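Local coordinates for protein UlvanLyase-PL25 (Pseudoalteromonas sp. PLSV, PDB 5UAS) that degrades ulvan, the sulfated rhamnose- and uronate-containing cell-wall polysaccharide of green seaweeds, as a polysaccharide lyase of family 25 with a beta-propeller fold, at residues Asp219-Trp224 / Val235-His240; Val241-Gly246 / Gly253-Arg258; Glu301-Asn306 / Gly324-Ala329. All coordinates share one frame; numbering follows the deposited sequence.

Contact 1 is a wholly buried hairpin pairing, whereas contacts 2 and 3 lie farther out and are partly exposed. Contacts 1 and 2 share strand 232-243 and the zinc ion: His240 comes from the first, Cys242 and His254 from the second, and His240 ND1 meets Glu257 O between them. Contact 3 belongs to the next four-stranded sheet and touches both others, through Thr304 to Asp238 and Arg258, and through Trp303 to Thr255. Chemistry follows place: regular strand bonds and an aromatic cluster in contact 1, metal ligation and a loop tied by water in contact 2, a single bridge and an Asx turn in contact 3. All three reach the bound glycan.

Contact 1 of 3, residues Asp219-Trp224 / Val235-His240; sequences DSWYAW and VSYDYH. With ZN (zinc ion), chain E; BDP (beta-D-glucopyranuronic acid), chain C.
Trp221 places CG anti to its carbonyl carbon (chi1 -56°) and Tyr239 places CG anti to its backbone N (chi1 175°), which brings both rings together on one face of the hairpin. CD1 of Tyr239 sits over one face of the indole, 3.8 Å from Trp221 CH2, in a T-shaped (edge-to-face) pair whose planes stand at 72°. From the other side of the indole plane Tyr237 presents its edge in an offset edge-to-face arrangement, with CD2 3.4 Å from Trp221 CE3. The tryptophan is thus held between two tyrosines, and Ala290 of helix 287-293 packs against the same cluster. At its far end the hydroxyl of Tyr239 donates a very short bond of 2.5 Å to Asp219 OD1, a carboxylate that also forms salt bridges with Lys210 and Arg287.

The opposite face carries the polar groups and the ligands. The side chains of Tyr222 and His240 run alongside each other, Tyr222 CE1 resting 3.7 Å from His240 CB, while Ser220 OG lies near the plane of the imidazole at its edge, 3.3 Å from His240 CD2, its hydroxyl being hydrogen-bonded to His184 O. His240 NE2 binds zinc at 2.0 Å, and its ND1 is bonded to Glu257 O, so both ring nitrogens fix the rotation of the imidazole. Tyr222 OH donates to O6A of the glucuronic acid at 2.6 Å, with O6A near the plane of the tyrosine ring, at its edge. Asp238 OD1 approaches Tyr222 CB at 3.3 Å, with OD2 held by Arg258 and Thr304.

Between the faces the backbones of Ser220, Tyr222 and Trp224 pair with His240, Asp238 and Ser236. This is an antiparallel hairpin of a beta-propeller blade, with an aromatic cluster on one face and part of the substrate and structural zinc sites on the other.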
loop_
_atom_site.group_PDB
_atom_site.type_symbol
_atom_site.label_atom_id
_atom_site.label_comp_id
_atom_site.label_asym_id
_atom_site.label_seq_id
_atom_site.Cartn_x
_atom_site.Cartn_y
_atom_site.Cartn_z
ATOM N N ASP A 219 7.138 -15.363 -13.940
ATOM C CA ASP A 219 6.274 -15.200 -12.768
ATOM C C ASP A 219 6.651 -13.959 -11.961
ATOM O O ASP A 219 7.803 -13.797 -11.547
ATOM C CB ASP A 219 6.368 -16.416 -11.843
ATOM C CG ASP A 219 5.834 -17.681 -12.449
ATOM O OD1 ASP A 219 4.972 -17.647 -13.366
ATOM O OD2 ASP A 219 6.290 -18.740 -11.981
ATOM N N SER A 220 5.653 -13.125 -11.667
ATOM C CA SER A 220 5.829 -11.867 -10.953
ATOM C C SER A 220 4.621 -11.646 -10.056
ATOM O O SER A 220 3.533 -12.173 -10.308
ATOM C CB SER A 220 6.010 -10.709 -11.954
ATOM O OG SER A 220 6.302 -9.471 -11.333
ATOM N N TRP A 221 4.805 -10.816 -9.027
ATOM C CA TRP A 221 3.796 -10.740 -7.971
ATOM C C TRP A 221 3.642 -9.333 -7.436
ATOM O O TRP A 221 4.563 -8.517 -7.488
ATOM C CB TRP A 221 4.150 -11.627 -6.776
ATOM C CG TRP A 221 4.366 -13.048 -7.110
ATOM C CD1 TRP A 221 5.577 -13.667 -7.307
ATOM C CD2 TRP A 221 3.369 -14.074 -7.233
ATOM N NE1 TRP A 221 5.390 -14.996 -7.564
ATOM C CE2 TRP A 221 4.048 -15.276 -7.533
ATOM C CE3 TRP A 221 1.974 -14.094 -7.134
ATOM C CZ2 TRP A 221 3.375 -16.503 -7.732
ATOM C CZ3 TRP A 221 1.307 -15.289 -7.332
ATOM C CH2 TRP A 221 2.011 -16.494 -7.627
ATOM N N TYR A 222 2.486 -9.099 -6.827
ATOM C CA TYR A 222 2.282 -7.906 -6.010
ATOM C C TYR A 222 1.561 -8.336 -4.737
ATOM O O TYR A 222 0.461 -8.872 -4.809
ATOM C CB TYR A 222 1.473 -6.832 -6.776
ATOM C CG TYR A 222 2.194 -6.268 -7.980
ATOM C CD1 TYR A 222 2.034 -6.827 -9.232
ATOM C CD2 TYR A 222 3.007 -5.140 -7.871
ATOM C CE1 TYR A 222 2.699 -6.307 -10.352
ATOM C CE2 TYR A 222 3.669 -4.613 -8.987
ATOM C CZ TYR A 222 3.514 -5.208 -10.221
ATOM O OH TYR A 222 4.155 -4.723 -11.350
ATOM N N ALA A 223 2.157 -8.056 -3.581
ATOM C CA ALA A 223 1.619 -8.477 -2.292
ATOM C C ALA A 223 1.248 -7.266 -1.438
ATOM O O ALA A 223 1.785 -6.174 -1.607
ATOM C CB ALA A 223 2.650 -9.344 -1.545
ATOM N N TRP A 224 0.321 -7.488 -0.510
ATOM C CA TRP A 224 -0.023 -6.552 0.547
ATOM C C TRP A 224 0.034 -7.353 1.837
ATOM O O TRP A 224 -0.701 -8.341 1.988
ATOM C CB TRP A 224 -1.433 -5.972 0.326
ATOM C CG TRP A 224 -1.780 -4.735 1.158
ATOM C CD1 TRP A 224 -1.638 -3.419 0.788
ATOM C CD2 TRP A 224 -2.319 -4.719 2.485
ATOM N NE1 TRP A 224 -2.060 -2.604 1.798
ATOM C CE2 TRP A 224 -2.482 -3.369 2.858
ATOM C CE3 TRP A 224 -2.682 -5.718 3.389
ATOM C CZ2 TRP A 224 -3.001 -3.002 4.073
ATOM C CZ3 TRP A 224 -3.197 -5.342 4.619
ATOM C CH2 TRP A 224 -3.360 -3.995 4.944
ATOM N N VAL A 235 -1.136 -11.958 4.265
ATOM C CA VAL A 235 -0.639 -11.458 2.986
ATOM C C VAL A 235 -1.613 -11.842 1.873
ATOM O O VAL A 235 -1.867 -13.032 1.651
ATOM C CB VAL A 235 0.772 -11.994 2.661
ATOM C CG1 VAL A 235 1.290 -11.284 1.417
ATOM C CG2 VAL A 235 1.745 -11.802 3.874
ATOM N N SER A 236 -2.130 -10.846 1.154
ATOM C CA SER A 236 -2.881 -11.069 -0.071
ATOM C C SER A 236 -2.028 -10.633 -1.260
ATOM O O SER A 236 -1.150 -9.777 -1.129
ATOM C CB SER A 236 -4.206 -10.302 -0.056
ATOM O OG SER A 236 -3.973 -8.871 0.024
ATOM N N TYR A 237 -2.255 -11.241 -2.422
ATOM C CA TYR A 237 -1.383 -10.903 -3.537
ATOM C C TYR A 237 -2.077 -11.244 -4.832
ATOM O O TYR A 237 -2.898 -12.166 -4.873
ATOM C CB TYR A 237 -0.019 -11.603 -3.461
ATOM C CG TYR A 237 0.018 -13.086 -3.143
ATOM C CD1 TYR A 237 -0.186 -13.516 -1.845
ATOM C CD2 TYR A 237 0.351 -14.011 -4.109
ATOM C CE1 TYR A 237 -0.096 -14.856 -1.516
ATOM C CE2 TYR A 237 0.465 -15.382 -3.787
ATOM C CZ TYR A 237 0.229 -15.789 -2.488
ATOM O OH TYR A 237 0.349 -17.118 -2.154
ATOM N N ASP A 238 -1.714 -10.521 -5.899
ATOM C CA ASP A 238 -2.136 -10.944 -7.225
ATOM C C ASP A 238 -0.905 -11.291 -8.055
ATOM O O ASP A 238 0.237 -11.043 -7.654
ATOM C CB ASP A 238 -3.073 -9.917 -7.927
ATOM C CG ASP A 238 -2.445 -8.552 -8.182
ATOM O OD1 ASP A 238 -1.526 -8.156 -7.447
ATOM O OD2 ASP A 238 -2.940 -7.853 -9.118
ATOM N N TYR A 239 -1.149 -11.939 -9.192
ATOM C CA TYR A 239 -0.088 -12.449 -10.046
ATOM C C TYR A 239 0.087 -11.565 -11.275
ATOM O O TYR A 239 -0.887 -11.199 -11.929
ATOM C CB TYR A 239 -0.407 -13.886 -10.488
ATOM C CG TYR A 239 0.572 -14.466 -11.482
ATOM C CD1 TYR A 239 1.808 -14.942 -11.067
ATOM C CD2 TYR A 239 0.245 -14.552 -12.839
ATOM C CE1 TYR A 239 2.700 -15.475 -11.981
ATOM C CE2 TYR A 239 1.129 -15.099 -13.755
ATOM C CZ TYR A 239 2.352 -15.551 -13.319
ATOM O OH TYR A 239 3.230 -16.086 -14.243
ATOM N N HIS A 240 1.339 -11.267 -11.617
ATOM C CA HIS A 240 1.671 -10.476 -12.795
ATOM C C HIS A 240 2.266 -11.403 -13.851
ATOM O O HIS A 240 3.290 -12.059 -13.610
ATOM C CB HIS A 240 2.645 -9.351 -12.420
ATOM C CG HIS A 240 3.268 -8.642 -13.592
ATOM N ND1 HIS A 240 2.532 -8.178 -14.663
ATOM C CD2 HIS A 240 4.555 -8.282 -13.836
ATOM C CE1 HIS A 240 3.342 -7.586 -15.529
ATOM N NE2 HIS A 240 4.575 -7.634 -15.048
HETATM ZN ZN ZN E . 6.381 -7.107 -15.871
HETATM C C1 BDP C . 6.340 0.397 -13.477
HETATM C C2 BDP C . 4.874 0.406 -13.964
HETATM C C3 BDP C . 4.171 -0.683 -13.215
HETATM C C4 BDP C . 4.287 -0.523 -11.745
HETATM C C5 BDP C . 5.704 -0.438 -11.335
HETATM C C6 BDP C . 6.459 -1.767 -10.992
HETATM O O2 BDP C . 4.306 1.697 -13.712
HETATM O O3 BDP C . 4.534 -1.995 -13.678
HETATM O O4 BDP C . 3.474 0.444 -11.052
HETATM O O5 BDP C . 6.487 0.475 -12.033
HETATM O O6A BDP C . 5.835 -2.801 -10.728
HETATM O O6B BDP C . 7.701 -1.763 -10.946
#

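Contact 2 of 3, residues Val241-Gly246 / Gly253-Arg258; sequences VCWDGG and GHTTER. With ZN (zinc ion), chain E; 83Y (3-O-sulfo-alpha-L-rhamnopyranose), chain B.
Trp243 lays the N-H edge of its indole over the carboxylate of Glu257, NE1 donating to OE1 at 2.9 Å in a fairly straight bond (161°). OE1 lies almost in the indole plane, yet the donor comes from above the carboxylate plane, 46° out of it. Glu257 reaches this position as an extended chain, CG anti to the backbone N (chi1 176°), running alongside Val241 in the same direction. Its other oxygen, OE2, is bonded to His259, so each carboxylate oxygen has a partner. Behind it, Glu257 O accepts from Val241 N at 3.1 Å, and an ST turn from Glu257 N to Thr255 OG1 shapes the loop.

On the zinc side Cys242 SG and His254 NE2 bind the metal at 2.2 and 1.9 Å, with SG at the edge of the imidazole; His184 and His240 complete the site. Trp243 O also lies near the imidazole plane, 3.4 Å from His254 CB. A water ties the two backbones together, accepting from Trp243 N at 3.2 Å and from Thr255 N at 2.8 Å. Gly253, with a positive phi that suits glycine, folds against Asp244 and Gly246 and brings its carbonyl oxygen against CB of Trp243.

His254 uses both ring nitrogens, each at the edge of the imidazole. With NE2 given to zinc, ND1 carries the hydrogen and makes a weak bond of 3.0 Å to the sulfate oxygen O2S of the sulforhamnose, a sugar also bound by His184. Zinc probably polarises this N-H and strengthens it as a donor, so the structural zinc probably also holds His254 in place beside the sulfate, although the bond itself is weak.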
loop_
_atom_site.group_PDB
_atom_site.type_symbol
_atom_site.label_atom_id
_atom_site.label_comp_id
_atom_site.label_asym_id
_atom_site.label_seq_id
_atom_site.Cartn_x
_atom_site.Cartn_y
_atom_site.Cartn_z
ATOM N N VAL A 241 1.612 -11.479 -15.008
ATOM C CA VAL A 241 2.172 -12.179 -16.159
ATOM C C VAL A 241 3.177 -11.222 -16.791
ATOM O O VAL A 241 2.796 -10.283 -17.499
ATOM C CB VAL A 241 1.094 -12.606 -17.160
ATOM C CG1 VAL A 241 1.684 -13.555 -18.196
ATOM C CG2 VAL A 241 -0.103 -13.228 -16.439
ATOM N N CYS A 242 4.464 -11.440 -16.522
ATOM C CA CYS A 242 5.494 -10.496 -16.952
ATOM C C CYS A 242 6.041 -10.954 -18.302
ATOM O O CYS A 242 7.024 -11.697 -18.390
ATOM C CB CYS A 242 6.588 -10.367 -15.897
ATOM S SG CYS A 242 7.649 -8.910 -16.141
ATOM N N TRP A 243 5.397 -10.479 -19.367
ATOM C CA TRP A 243 5.705 -10.932 -20.720
ATOM C C TRP A 243 7.057 -10.411 -21.185
ATOM O O TRP A 243 7.415 -9.249 -20.954
ATOM C CB TRP A 243 4.631 -10.462 -21.711
ATOM C CG TRP A 243 3.309 -11.148 -21.599
ATOM C CD1 TRP A 243 2.159 -10.644 -21.045
ATOM C CD2 TRP A 243 2.988 -12.468 -22.056
ATOM N NE1 TRP A 243 1.148 -11.576 -21.132
ATOM C CE2 TRP A 243 1.633 -12.704 -21.741
ATOM C CE3 TRP A 243 3.716 -13.480 -22.697
ATOM C CZ2 TRP A 243 0.987 -13.903 -22.068
ATOM C CZ3 TRP A 243 3.069 -14.677 -23.007
ATOM C CH2 TRP A 243 1.727 -14.876 -22.687
ATOM N N ASP A 244 7.807 -11.275 -21.859
ATOM C CA ASP A 244 8.984 -10.807 -22.573
ATOM C C ASP A 244 8.554 -9.819 -23.650
ATOM O O ASP A 244 7.424 -9.852 -24.141
ATOM C CB ASP A 244 9.745 -11.985 -23.205
ATOM C CG ASP A 244 10.273 -12.970 -22.172
ATOM O OD1 ASP A 244 10.242 -12.645 -20.963
ATOM O OD2 ASP A 244 10.713 -14.076 -22.571
ATOM N N GLY A 245 9.466 -8.929 -24.025
ATOM C CA GLY A 245 9.190 -8.061 -25.151
ATOM C C GLY A 245 8.857 -8.857 -26.400
ATOM O O GLY A 245 9.557 -9.816 -26.729
ATOM N N GLY A 246 7.780 -8.489 -27.094
ATOM C CA GLY A 246 7.373 -9.182 -28.302
ATOM C C GLY A 246 6.618 -10.481 -28.101
ATOM O O GLY A 246 6.180 -11.082 -29.095
ATOM N N GLY A 253 3.593 -7.798 -26.182
ATOM C CA GLY A 253 4.732 -7.399 -25.381
ATOM C C GLY A 253 4.370 -7.224 -23.914
ATOM O O GLY A 253 3.385 -7.771 -23.409
ATOM N N HIS A 254 5.176 -6.423 -23.229
ATOM C CA HIS A 254 5.088 -6.326 -21.780
ATOM C C HIS A 254 4.073 -5.257 -21.387
ATOM O O HIS A 254 4.193 -4.093 -21.778
ATOM C CB HIS A 254 6.460 -6.031 -21.182
ATOM C CG HIS A 254 6.429 -5.862 -19.695
ATOM N ND1 HIS A 254 6.289 -4.631 -19.096
ATOM C CD2 HIS A 254 6.479 -6.769 -18.691
ATOM C CE1 HIS A 254 6.277 -4.787 -17.783
ATOM N NE2 HIS A 254 6.398 -6.074 -17.512
ATOM N N THR A 255 3.077 -5.662 -20.621
ATOM C CA THR A 255 2.018 -4.810 -20.104
ATOM C C THR A 255 2.031 -4.893 -18.579
ATOM O O THR A 255 2.937 -5.482 -17.984
ATOM C CB THR A 255 0.673 -5.277 -20.636
ATOM O OG1 THR A 255 0.459 -6.614 -20.162
ATOM C CG2 THR A 255 0.667 -5.277 -22.170
ATOM N N THR A 256 1.007 -4.311 -17.946
ATOM C CA THR A 256 0.775 -4.507 -16.517
ATOM C C THR A 256 -0.183 -5.668 -16.228
ATOM O O THR A 256 -0.757 -5.714 -15.132
ATOM C CB THR A 256 0.242 -3.225 -15.857
ATOM O OG1 THR A 256 -1.070 -2.911 -16.356
ATOM C CG2 THR A 256 1.193 -2.040 -16.116
ATOM N N GLU A 257 -0.364 -6.599 -17.174
ATOM C CA GLU A 257 -1.327 -7.688 -16.998
ATOM C C GLU A 257 -1.140 -8.387 -15.652
ATOM O O GLU A 257 -0.061 -8.915 -15.352
ATOM C CB GLU A 257 -1.202 -8.701 -18.141
ATOM C CG GLU A 257 -2.120 -9.915 -17.966
ATOM C CD GLU A 257 -2.162 -10.845 -19.181
ATOM O OE1 GLU A 257 -1.457 -10.589 -20.183
ATOM O OE2 GLU A 257 -2.919 -11.837 -19.126
ATOM N N ARG A 258 -2.199 -8.392 -14.845
ATOM C CA ARG A 258 -2.213 -9.091 -13.566
ATOM C C ARG A 258 -3.535 -9.842 -13.460
ATOM O O ARG A 258 -4.546 -9.412 -14.024
ATOM C CB ARG A 258 -2.053 -8.104 -12.391
ATOM C CG ARG A 258 -0.696 -7.349 -12.388
ATOM C CD ARG A 258 -0.789 -5.972 -11.698
ATOM N NE ARG A 258 -1.110 -6.076 -10.268
ATOM C CZ ARG A 258 -0.820 -5.153 -9.353
ATOM N NH1 ARG A 258 -0.172 -4.026 -9.707
ATOM N NH2 ARG A 258 -1.158 -5.367 -8.070
HETATM ZN ZN ZN E . 6.381 -7.107 -15.871
HETATM C C1 83Y B . 10.110 -1.634 -16.695
HETATM C C2 83Y B . 8.929 -0.795 -17.163
HETATM C C3 83Y B . 7.735 -0.996 -16.244
HETATM C C4 83Y B . 8.118 -0.606 -14.818
HETATM C C5 83Y B . 9.291 -1.512 -14.426
HETATM C C6 83Y B . 9.802 -1.260 -13.019
HETATM O O1 83Y B . 9.797 -3.026 -16.840
HETATM O O1S 83Y B . 4.276 -0.136 -17.523
HETATM O O2 83Y B . 9.291 0.587 -17.193
HETATM O O2S 83Y B . 5.759 -1.747 -18.561
HETATM O O3 83Y B . 6.608 -0.274 -16.740
HETATM O O3S 83Y B . 4.968 -2.093 -16.307
HETATM O O5 83Y B . 10.399 -1.325 -15.325
HETATM S S 83Y B . 5.405 -1.074 -17.289
HETATM O O4 83Y B . 6.997 -0.803 -13.942
HETATM O O HOH W 1 3.372 -8.035 -19.151
#

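Contact 3 of 3, residues Glu301-Asn306 / Gly324-Ala329; sequences ELWTFN and GIDKGA. With 83Y (3-O-sulfo-alpha-L-rhamnopyranose), chain D.
Trp303 and Gly324 form an antiparallel hydrogen-bonded pair, Trp303 N donating to Gly324 O and Gly324 N to Trp303 O, both at 2.9 Å, and this is the one bridge joining 301-306 to 324-329. Beyond it the backbones are linked by a water that donates to Glu301 O at 2.8 Å and accepts from Asp326 N at 2.7 Å.

The main side-chain contact is between Asp326 and Trp303. With CG anti to its backbone N (chi1 171°), Asp326 lies across one face of the Trp303 indole: CB makes a CH-pi contact over the five-membered ring, 3.4 Å from Trp303 NE1, while the carboxylate extends toward the six-membered ring and OD2 comes 3.6 Å from Trp303 CZ2. The carboxylate is tilted 33° from the ring. Two bonds fix its orientation: OD1 accepts from Gly328 N at 2.7 Å, an Asx turn, and OD2 forms a salt bridge with Arg252. Arg252 also bonds to Ala329 O, so one guanidinium group spans Asp326 and Ala329. Toward the surface, Leu302 CD2 and Ile325 CG1 meet in a small apolar contact at 3.7 Å.

Further along the strand, Phe305 turns its ring edge to O2 of a sulforhamnose that Asn36, Asn98 and Lys101 also bind. The contact lies where strand 303-311, an outer strand of its four-stranded sheet, pairs with the end of strand 317-324 before the loop that leads to strand 336-342. On its other side strand 303-311 faces strand 258-267: Thr304 makes a backbone bond with Arg258, and the indole of Trp303 meets the ring of His259 nearly at right angles.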
loop_
_atom_site.group_PDB
_atom_site.type_symbol
_atom_site.label_atom_id
_atom_site.label_comp_id
_atom_site.label_asym_id
_atom_site.label_seq_id
_atom_site.Cartn_x
_atom_site.Cartn_y
_atom_site.Cartn_z
ATOM N N GLU A 301 -10.390 -13.501 -17.229
ATOM C CA GLU A 301 -9.654 -12.592 -18.090
ATOM C C GLU A 301 -9.558 -11.182 -17.522
ATOM O O GLU A 301 -8.839 -10.361 -18.098
ATOM C CB GLU A 301 -10.285 -12.545 -19.482
ATOM C CG GLU A 301 -10.240 -13.885 -20.195
ATOM C CD GLU A 301 -11.060 -13.902 -21.466
ATOM O OE1 GLU A 301 -11.433 -12.813 -21.944
ATOM O OE2 GLU A 301 -11.334 -15.003 -21.982
ATOM N N LEU A 302 -10.226 -10.891 -16.404
ATOM C CA LEU A 302 -10.148 -9.553 -15.823
ATOM C C LEU A 302 -8.752 -9.293 -15.288
ATOM O O LEU A 302 -8.148 -10.158 -14.651
ATOM C CB LEU A 302 -11.138 -9.378 -14.677
ATOM C CG LEU A 302 -12.619 -9.574 -14.990
ATOM C CD1 LEU A 302 -13.464 -9.355 -13.745
ATOM C CD2 LEU A 302 -13.065 -8.636 -16.110
ATOM N N TRP A 303 -8.258 -8.080 -15.522
ATOM C CA TRP A 303 -6.950 -7.662 -15.032
ATOM C C TRP A 303 -7.099 -7.039 -13.653
ATOM O O TRP A 303 -8.042 -6.276 -13.402
ATOM C CB TRP A 303 -6.313 -6.637 -15.966
ATOM C CG TRP A 303 -5.820 -7.124 -17.301
ATOM C CD1 TRP A 303 -6.263 -8.213 -18.021
ATOM C CD2 TRP A 303 -4.772 -6.526 -18.083
ATOM N NE1 TRP A 303 -5.545 -8.320 -19.193
ATOM C CE2 TRP A 303 -4.618 -7.307 -19.245
ATOM C CE3 TRP A 303 -3.931 -5.412 -17.896
ATOM C CZ2 TRP A 303 -3.681 -6.997 -20.236
ATOM C CZ3 TRP A 303 -2.992 -5.112 -18.875
ATOM C CH2 TRP A 303 -2.875 -5.901 -20.027
ATOM N N THR A 304 -6.157 -7.339 -12.768
ATOM C CA THR A 304 -6.298 -6.981 -11.364
ATOM C C THR A 304 -5.339 -5.866 -10.976
ATOM O O THR A 304 -4.342 -5.597 -11.653
ATOM C CB THR A 304 -6.049 -8.202 -10.472
ATOM O OG1 THR A 304 -4.798 -8.805 -10.841
ATOM C CG2 THR A 304 -7.171 -9.199 -10.664
ATOM N N PHE A 305 -5.666 -5.222 -9.859
ATOM C CA PHE A 305 -4.760 -4.326 -9.168
ATOM C C PHE A 305 -5.009 -4.581 -7.695
ATOM O O PHE A 305 -6.150 -4.474 -7.241
ATOM C CB PHE A 305 -5.013 -2.849 -9.552
ATOM C CG PHE A 305 -4.038 -1.899 -8.945
ATOM C CD1 PHE A 305 -2.790 -1.728 -9.523
ATOM C CD2 PHE A 305 -4.371 -1.164 -7.812
ATOM C CE1 PHE A 305 -1.853 -0.892 -8.962
ATOM C CE2 PHE A 305 -3.450 -0.288 -7.246
ATOM C CZ PHE A 305 -2.189 -0.129 -7.850
ATOM N N ASN A 306 -3.971 -4.976 -6.970
ATOM C CA ASN A 306 -4.188 -5.515 -5.627
ATOM C C ASN A 306 -4.723 -4.442 -4.676
ATOM O O ASN A 306 -4.494 -3.240 -4.851
ATOM C CB ASN A 306 -2.891 -6.127 -5.071
ATOM C CG ASN A 306 -3.149 -7.078 -3.912
ATOM O OD1 ASN A 306 -4.242 -7.632 -3.805
ATOM N ND2 ASN A 306 -2.163 -7.234 -3.020
ATOM N N GLY A 324 -10.743 -5.325 -13.631
ATOM C CA GLY A 324 -11.477 -4.661 -14.693
ATOM C C GLY A 324 -11.203 -5.297 -16.036
ATOM O O GLY A 324 -10.210 -6.006 -16.229
ATOM N N ILE A 325 -12.103 -5.025 -16.974
ATOM C CA ILE A 325 -11.988 -5.559 -18.322
ATOM C C ILE A 325 -10.773 -4.961 -19.023
ATOM O O ILE A 325 -10.533 -3.743 -18.974
ATOM C CB ILE A 325 -13.284 -5.292 -19.101
ATOM C CG1 ILE A 325 -14.438 -6.092 -18.483
ATOM C CG2 ILE A 325 -13.111 -5.632 -20.572
ATOM C CD1 ILE A 325 -15.843 -5.475 -18.723
ATOM N N ASP A 326 -9.994 -5.823 -19.676
ATOM C CA ASP A 326 -8.886 -5.384 -20.523
ATOM C C ASP A 326 -9.446 -4.758 -21.790
ATOM O O ASP A 326 -10.161 -5.418 -22.555
ATOM C CB ASP A 326 -7.977 -6.569 -20.862
ATOM C CG ASP A 326 -6.914 -6.244 -21.918
ATOM O OD1 ASP A 326 -6.581 -5.051 -22.163
ATOM O OD2 ASP A 326 -6.403 -7.217 -22.516
ATOM N N LYS A 327 -9.148 -3.479 -22.000
ATOM C CA LYS A 327 -9.595 -2.763 -23.184
ATOM C C LYS A 327 -8.481 -2.554 -24.199
ATOM O O LYS A 327 -8.656 -1.770 -25.138
ATOM C CB LYS A 327 -10.192 -1.406 -22.798
ATOM C CG LYS A 327 -11.485 -1.475 -22.003
ATOM C CD LYS A 327 -12.251 -0.161 -22.102
ATOM C CE LYS A 327 -12.065 0.722 -20.875
ATOM N NZ LYS A 327 -13.370 0.991 -20.195
ATOM N N GLY A 328 -7.336 -3.214 -24.024
ATOM C CA GLY A 328 -6.227 -3.103 -24.945
ATOM C C GLY A 328 -5.156 -2.106 -24.540
ATOM O O GLY A 328 -4.104 -2.062 -25.190
ATOM N N ALA A 329 -5.390 -1.309 -23.497
ATOM C CA ALA A 329 -4.384 -0.360 -23.041
ATOM C C ALA A 329 -3.224 -1.091 -22.371
ATOM O O ALA A 329 -3.325 -2.255 -21.997
ATOM C CB ALA A 329 -4.986 0.646 -22.054
HETATM C C1 83Y D . 2.333 0.000 -10.319
HETATM C C2 83Y D . 2.048 1.106 -9.316
HETATM C C3 83Y D . 1.682 2.420 -10.031
HETATM C C4 83Y D . 0.577 2.239 -11.079
HETATM C C5 83Y D . 0.899 1.055 -11.969
HETATM C C6 83Y D . -0.294 0.739 -12.873
HETATM O O1S 83Y D . 1.570 5.113 -7.396
HETATM O O2 83Y D . 0.999 0.696 -8.477
HETATM O O2S 83Y D . 2.239 5.471 -9.776
HETATM O O3 83Y D . 1.275 3.351 -9.048
HETATM O O3S 83Y D . 3.493 4.032 -8.300
HETATM O O5 83Y D . 1.255 -0.121 -11.236
HETATM S S 83Y D . 2.167 4.555 -8.621
HETATM O O4 83Y D . 0.508 3.395 -11.940
HETATM O O HOH W 2 -10.489 -8.484 -19.444
#